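PDB 5I2A: diol-dehydratase from Roseburia inulinivorans, which probably acts as a B12-independent lyase of the glycyl radical family, dehydrating 1,2-propanediol. Local coordinates for residues L462-V465 / F466-G469; A495-K498 / Q499-N503. All coordinates share one frame; numbering follows the deposited sequence.

Contact 1: L462-V465 / F466-G469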
loop_
_atom_site.group_PDB
_atom_site.type_symbol
_atom_site.label_atom_id
_atom_site.label_comp_id
_atom_site.label_asym_id
_atom_site.label_seq_id
_atom_site.Cartn_x
_atom_site.Cartn_y
_atom_site.Cartn_z
ATOM N N LEU A 462 31.587 20.321 4.914
ATOM C CA LEU A 462 32.859 21.045 4.927
ATOM C C LEU A 462 33.689 20.651 6.156
ATOM O O LEU A 462 34.878 20.377 6.049
ATOM C CB LEU A 462 32.634 22.564 4.909
ATOM C CG LEU A 462 33.907 23.419 4.986
ATOM C CD1 LEU A 462 34.791 23.200 3.762
ATOM C CD2 LEU A 462 33.552 24.897 5.128
ATOM N N GLU A 463 33.054 20.626 7.316
ATOM C CA GLU A 463 33.718 20.153 8.527
ATOM C C GLU A 463 34.240 18.726 8.358
ATOM O O GLU A 463 35.305 18.397 8.869
ATOM C CB GLU A 463 32.780 20.220 9.722
ATOM C CG GLU A 463 32.479 21.630 10.185
ATOM C CD GLU A 463 31.741 21.649 11.510
ATOM O OE1 GLU A 463 30.511 21.435 11.524
ATOM O OE2 GLU A 463 32.396 21.851 12.543
ATOM N N MET A 464 33.507 17.890 7.625
ATOM C CA MET A 464 33.944 16.516 7.400
ATOM C C MET A 464 35.201 16.442 6.527
ATOM O O MET A 464 35.971 15.490 6.629
ATOM C CB MET A 464 32.825 15.677 6.774
ATOM C CG MET A 464 31.676 15.344 7.726
ATOM S SD MET A 464 32.147 14.575 9.304
ATOM C CE MET A 464 32.170 15.989 10.410
ATOM N N VAL A 465 35.430 17.435 5.680
ATOM C CA VAL A 465 36.661 17.412 4.898
ATOM C C VAL A 465 37.860 17.554 5.840
ATOM O O VAL A 465 38.854 16.849 5.686
ATOM C CB VAL A 465 36.703 18.509 3.820
ATOM C CG1 VAL A 465 38.032 18.456 3.054
ATOM C CG2 VAL A 465 35.545 18.334 2.851
ATOM N N PHE A 466 37.743 18.437 6.831
ATOM C CA PHE A 466 38.813 18.658 7.802
ATOM C C PHE A 466 39.036 17.425 8.669
ATOM O O PHE A 466 40.171 17.072 8.982
ATOM C CB PHE A 466 38.509 19.876 8.695
ATOM C CG PHE A 466 38.798 21.200 8.027
ATOM C CD1 PHE A 466 40.088 21.711 8.001
ATOM C CD2 PHE A 466 37.784 21.927 7.421
ATOM C CE1 PHE A 466 40.370 22.929 7.381
ATOM C CE2 PHE A 466 38.053 23.130 6.801
ATOM C CZ PHE A 466 39.354 23.637 6.778
ATOM N N SER A 467 37.945 16.772 9.045
ATOM C CA SER A 467 38.013 15.671 9.995
ATOM C C SER A 467 38.045 14.302 9.333
ATOM O O SER A 467 37.938 13.300 10.018
ATOM C CB SER A 467 36.828 15.731 10.951
ATOM O OG SER A 467 35.643 15.338 10.278
ATOM N N ASN A 468 38.176 14.264 8.009
ATOM C CA ASN A 468 38.150 13.000 7.268
ATOM C C ASN A 468 36.948 12.130 7.649
ATOM O O ASN A 468 37.066 10.915 7.865
ATOM C CB ASN A 468 39.458 12.224 7.475
ATOM C CG ASN A 468 39.630 11.091 6.473
ATOM O OD1 ASN A 468 38.975 11.058 5.433
ATOM N ND2 ASN A 468 40.528 10.167 6.778
ATOM N N GLY A 469 35.788 12.768 7.748
ATOM C CA GLY A 469 34.545 12.048 7.965
ATOM C C GLY A 469 34.302 11.574 9.383
ATOM O O GLY A 469 33.441 10.724 9.608
#

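Contact 2: A495-K498 / Q499-N503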
loop_
_atom_site.group_PDB
_atom_site.type_symbol
_atom_site.label_atom_id
_atom_site.label_comp_id
_atom_site.label_asym_id
_atom_site.label_seq_id
_atom_site.Cartn_x
_atom_site.Cartn_y
_atom_site.Cartn_z
ATOM N N ALA A 495 37.160 16.881 -2.470
ATOM C CA ALA A 495 36.767 16.211 -1.239
ATOM C C ALA A 495 35.432 16.773 -0.710
ATOM O O ALA A 495 34.557 16.018 -0.279
ATOM C CB ALA A 495 37.864 16.349 -0.187
ATOM N N TYR A 496 35.282 18.096 -0.752
ATOM C CA TYR A 496 34.043 18.732 -0.321
ATOM C C TYR A 496 32.873 18.313 -1.208
ATOM O O TYR A 496 31.790 18.012 -0.705
ATOM C CB TYR A 496 34.176 20.254 -0.315
ATOM C CG TYR A 496 32.901 20.973 0.077
ATOM C CD1 TYR A 496 32.276 20.719 1.294
ATOM C CD2 TYR A 496 32.327 21.907 -0.763
ATOM C CE1 TYR A 496 31.105 21.384 1.653
ATOM C CE2 TYR A 496 31.157 22.570 -0.415
ATOM C CZ TYR A 496 30.555 22.306 0.784
ATOM O OH TYR A 496 29.402 22.962 1.104
ATOM N N ARG A 497 33.100 18.276 -2.521
ATOM C CA ARG A 497 32.047 17.864 -3.458
ATOM C C ARG A 497 31.532 16.467 -3.088
ATOM O O ARG A 497 30.321 16.221 -3.082
ATOM C CB ARG A 497 32.545 17.881 -4.908
ATOM C CG ARG A 497 31.436 17.699 -5.952
ATOM C CD ARG A 497 31.991 17.473 -7.360
ATOM N NE ARG A 497 32.747 16.229 -7.446
ATOM C CZ ARG A 497 32.201 15.029 -7.616
ATOM N NH1 ARG A 497 30.887 14.900 -7.724
ATOM N NH2 ARG A 497 32.969 13.955 -7.686
ATOM N N LYS A 498 32.452 15.571 -2.742
ATOM C CA LYS A 498 32.072 14.194 -2.426
ATOM C C LYS A 498 31.363 14.079 -1.078
ATOM O O LYS A 498 30.419 13.306 -0.947
ATOM C CB LYS A 498 33.297 13.269 -2.442
ATOM C CG LYS A 498 33.932 13.014 -3.820
ATOM C CD LYS A 498 35.278 12.309 -3.628
ATOM C CE LYS A 498 36.030 12.087 -4.923
ATOM N NZ LYS A 498 37.445 11.674 -4.675
ATOM N N GLN A 499 31.828 14.820 -0.075
ATOM C CA GLN A 499 31.128 14.857 1.203
ATOM C C GLN A 499 29.693 15.349 0.996
ATOM O O GLN A 499 28.766 14.865 1.630
ATOM C CB GLN A 499 31.844 15.760 2.213
ATOM C CG GLN A 499 33.147 15.206 2.743
ATOM C CD GLN A 499 32.930 14.028 3.661
ATOM O OE1 GLN A 499 31.806 13.744 4.081
ATOM N NE2 GLN A 499 34.003 13.340 3.984
ATOM N N MET A 500 29.533 16.327 0.113
ATOM C CA MET A 500 28.222 16.877 -0.173
ATOM C C MET A 500 27.346 15.823 -0.841
ATOM O O MET A 500 26.235 15.583 -0.399
ATOM C CB MET A 500 28.343 18.119 -1.057
ATOM C CG MET A 500 28.887 19.331 -0.298
ATOM S SD MET A 500 27.631 20.091 0.755
ATOM C CE MET A 500 26.669 20.966 -0.471
ATOM N N LEU A 501 27.868 15.194 -1.892
ATOM C CA LEU A 501 27.102 14.228 -2.674
ATOM C C LEU A 501 26.640 13.056 -1.818
ATOM O O LEU A 501 25.481 12.661 -1.880
ATOM C CB LEU A 501 27.921 13.727 -3.866
ATOM C CG LEU A 501 27.187 12.823 -4.859
ATOM C CD1 LEU A 501 25.934 13.490 -5.403
ATOM C CD2 LEU A 501 28.111 12.406 -5.996
ATOM N N TYR A 502 27.542 12.518 -1.006
ATOM C CA TYR A 502 27.194 11.406 -0.124
ATOM C C TYR A 502 26.021 11.748 0.795
ATOM O O TYR A 502 25.055 10.987 0.903
ATOM C CB TYR A 502 28.397 10.995 0.719
ATOM C CG TYR A 502 28.121 9.828 1.649
ATOM C CD1 TYR A 502 28.023 8.536 1.155
ATOM C CD2 TYR A 502 27.955 10.024 3.013
ATOM C CE1 TYR A 502 27.781 7.471 1.997
ATOM C CE2 TYR A 502 27.708 8.961 3.866
ATOM C CZ TYR A 502 27.621 7.690 3.352
ATOM O OH TYR A 502 27.386 6.626 4.190
ATOM N N ASN A 503 26.106 12.902 1.447
ATOM C CA ASN A 503 25.090 13.274 2.415
ATOM C C ASN A 503 23.796 13.778 1.780
ATOM O O ASN A 503 22.725 13.610 2.345
ATOM C CB ASN A 503 25.668 14.294 3.385
ATOM C CG ASN A 503 26.537 13.626 4.416
ATOM O OD1 ASN A 503 26.030 12.959 5.314
ATOM N ND2 ASN A 503 27.854 13.747 4.261
#

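Contact 1: L462-V465 / F466-G469
Ser467 N donates to Glu463 O at 3.1 Å, and Gly469 N reaches back to Met464 O at 2.9 Å, as helix 459-467 gives way to a loop. The first is an ordinary helix bond. The second closes over the positive phi of Asn468 (50°) and marks a Schellman motif at the C-terminal end of the helix. The bond from Gly469 uses a lone pair of Met464 O in the carbonyl plane. Gly469 also has positive phi, which favours glycine.

The side chain of Met464 is bent at chi2 and chi3, and the bends bring its sulfur and methyl to the residues of the turn. Its SD lies 3.7 Å from Gly469 C, and its methyl CE comes 3.5 Å from Ser467 OG. Ser467 OG sits between its own backbone N and carbonyl carbon (chi1 73°), and its hydrogen bond goes to Tyr470 O, just past the turn. Asn468 OD1 accepts from Gly481 N.

Within the contact the Phe466 ring meets one side chain, with Leu462 CD1 4.5 Å from Phe466 CE2. The ring also meets Phe492 of helix 489-521 edge-to-face and is covered by helix 580-588. The Glu463 carboxylate takes no part in the turn: OE1 forms a salt bridge with Arg460. Phe466 CD2 lies 3.6 Å from Leu462 O, which meets the ring obliquely.

Contact 2: A495-K498 / Q499-N503
Residues 495-498 and 499-503 are successive turns of helix 489-521, and Gln499, Met500, Leu501 and Tyr502 each give their backbone N-H to the carbonyl four residues back. The bond from Met500 N to Tyr496 O is 2.9 Å long.

Those two residues also carry the main side-chain contact. With CG anti to the backbone N (chi1 178°), the Tyr496 ring comes to lie beside the Met500 side chain one turn on. Met500 bends at chi2 and chi3 to cross it. Its CG lies over one face, 3.7 Å from the ring centroid and 19° off the normal, a CH-pi contact. SD sits farther out, 4.4 Å from the centroid and oblique, and it approaches Tyr496 OH at 3.4 Å. That hydroxyl is hydrogen-bonded to Met458 O. Replacing Tyr496 by an alanine would probably leave Met500 CG and SD without their aromatic partner and Met458 O without this hydroxyl.

Arg497 and Leu501 run side by side in the same direction, with Arg497 NH1 4.1 Å from Leu501 CD2. The guanidinium forms a salt bridge with Glu494, one turn earlier.

On another side of the helix, Asn503 ND2 donates to Gln499 O at 3.0 Å, and it also bonds Ser477 OG. Both polar atoms of the Gln499 amide are satisfied: OE1 bonds Ser477 OG, and NE2 bonds Ile478 O and Thr480 OG1. The arrangement is a regular alpha helix with an i to i+4 Met-aromatic contact, here facing helices 459-467 and 661-678.

How the contacts relate
Contact 1 comes first along the chain, at the C-terminal end of helix 459-467. Contact 2 follows inside the long helix 489-521. Their centres are about 10 Å apart, and the two helices pack directly on each other. Leu462 N lies 3.5 Å from Tyr496 CE1, and Val465 CG2 lies 3.5 Å from Tyr496 CA. Met464 CB meets Gln499 OE1 at the same distance. Between them the chain passes through residues 477-481. Gln479 and Gly481 bond to Asn468, and Ser477, Ile478 and Thr480 bond to Gln499, tying the two helices together where they pack. Both contacts belong to the pyruvate formate lyase-like region, their centres about 30 and 26 Å from that of the chain.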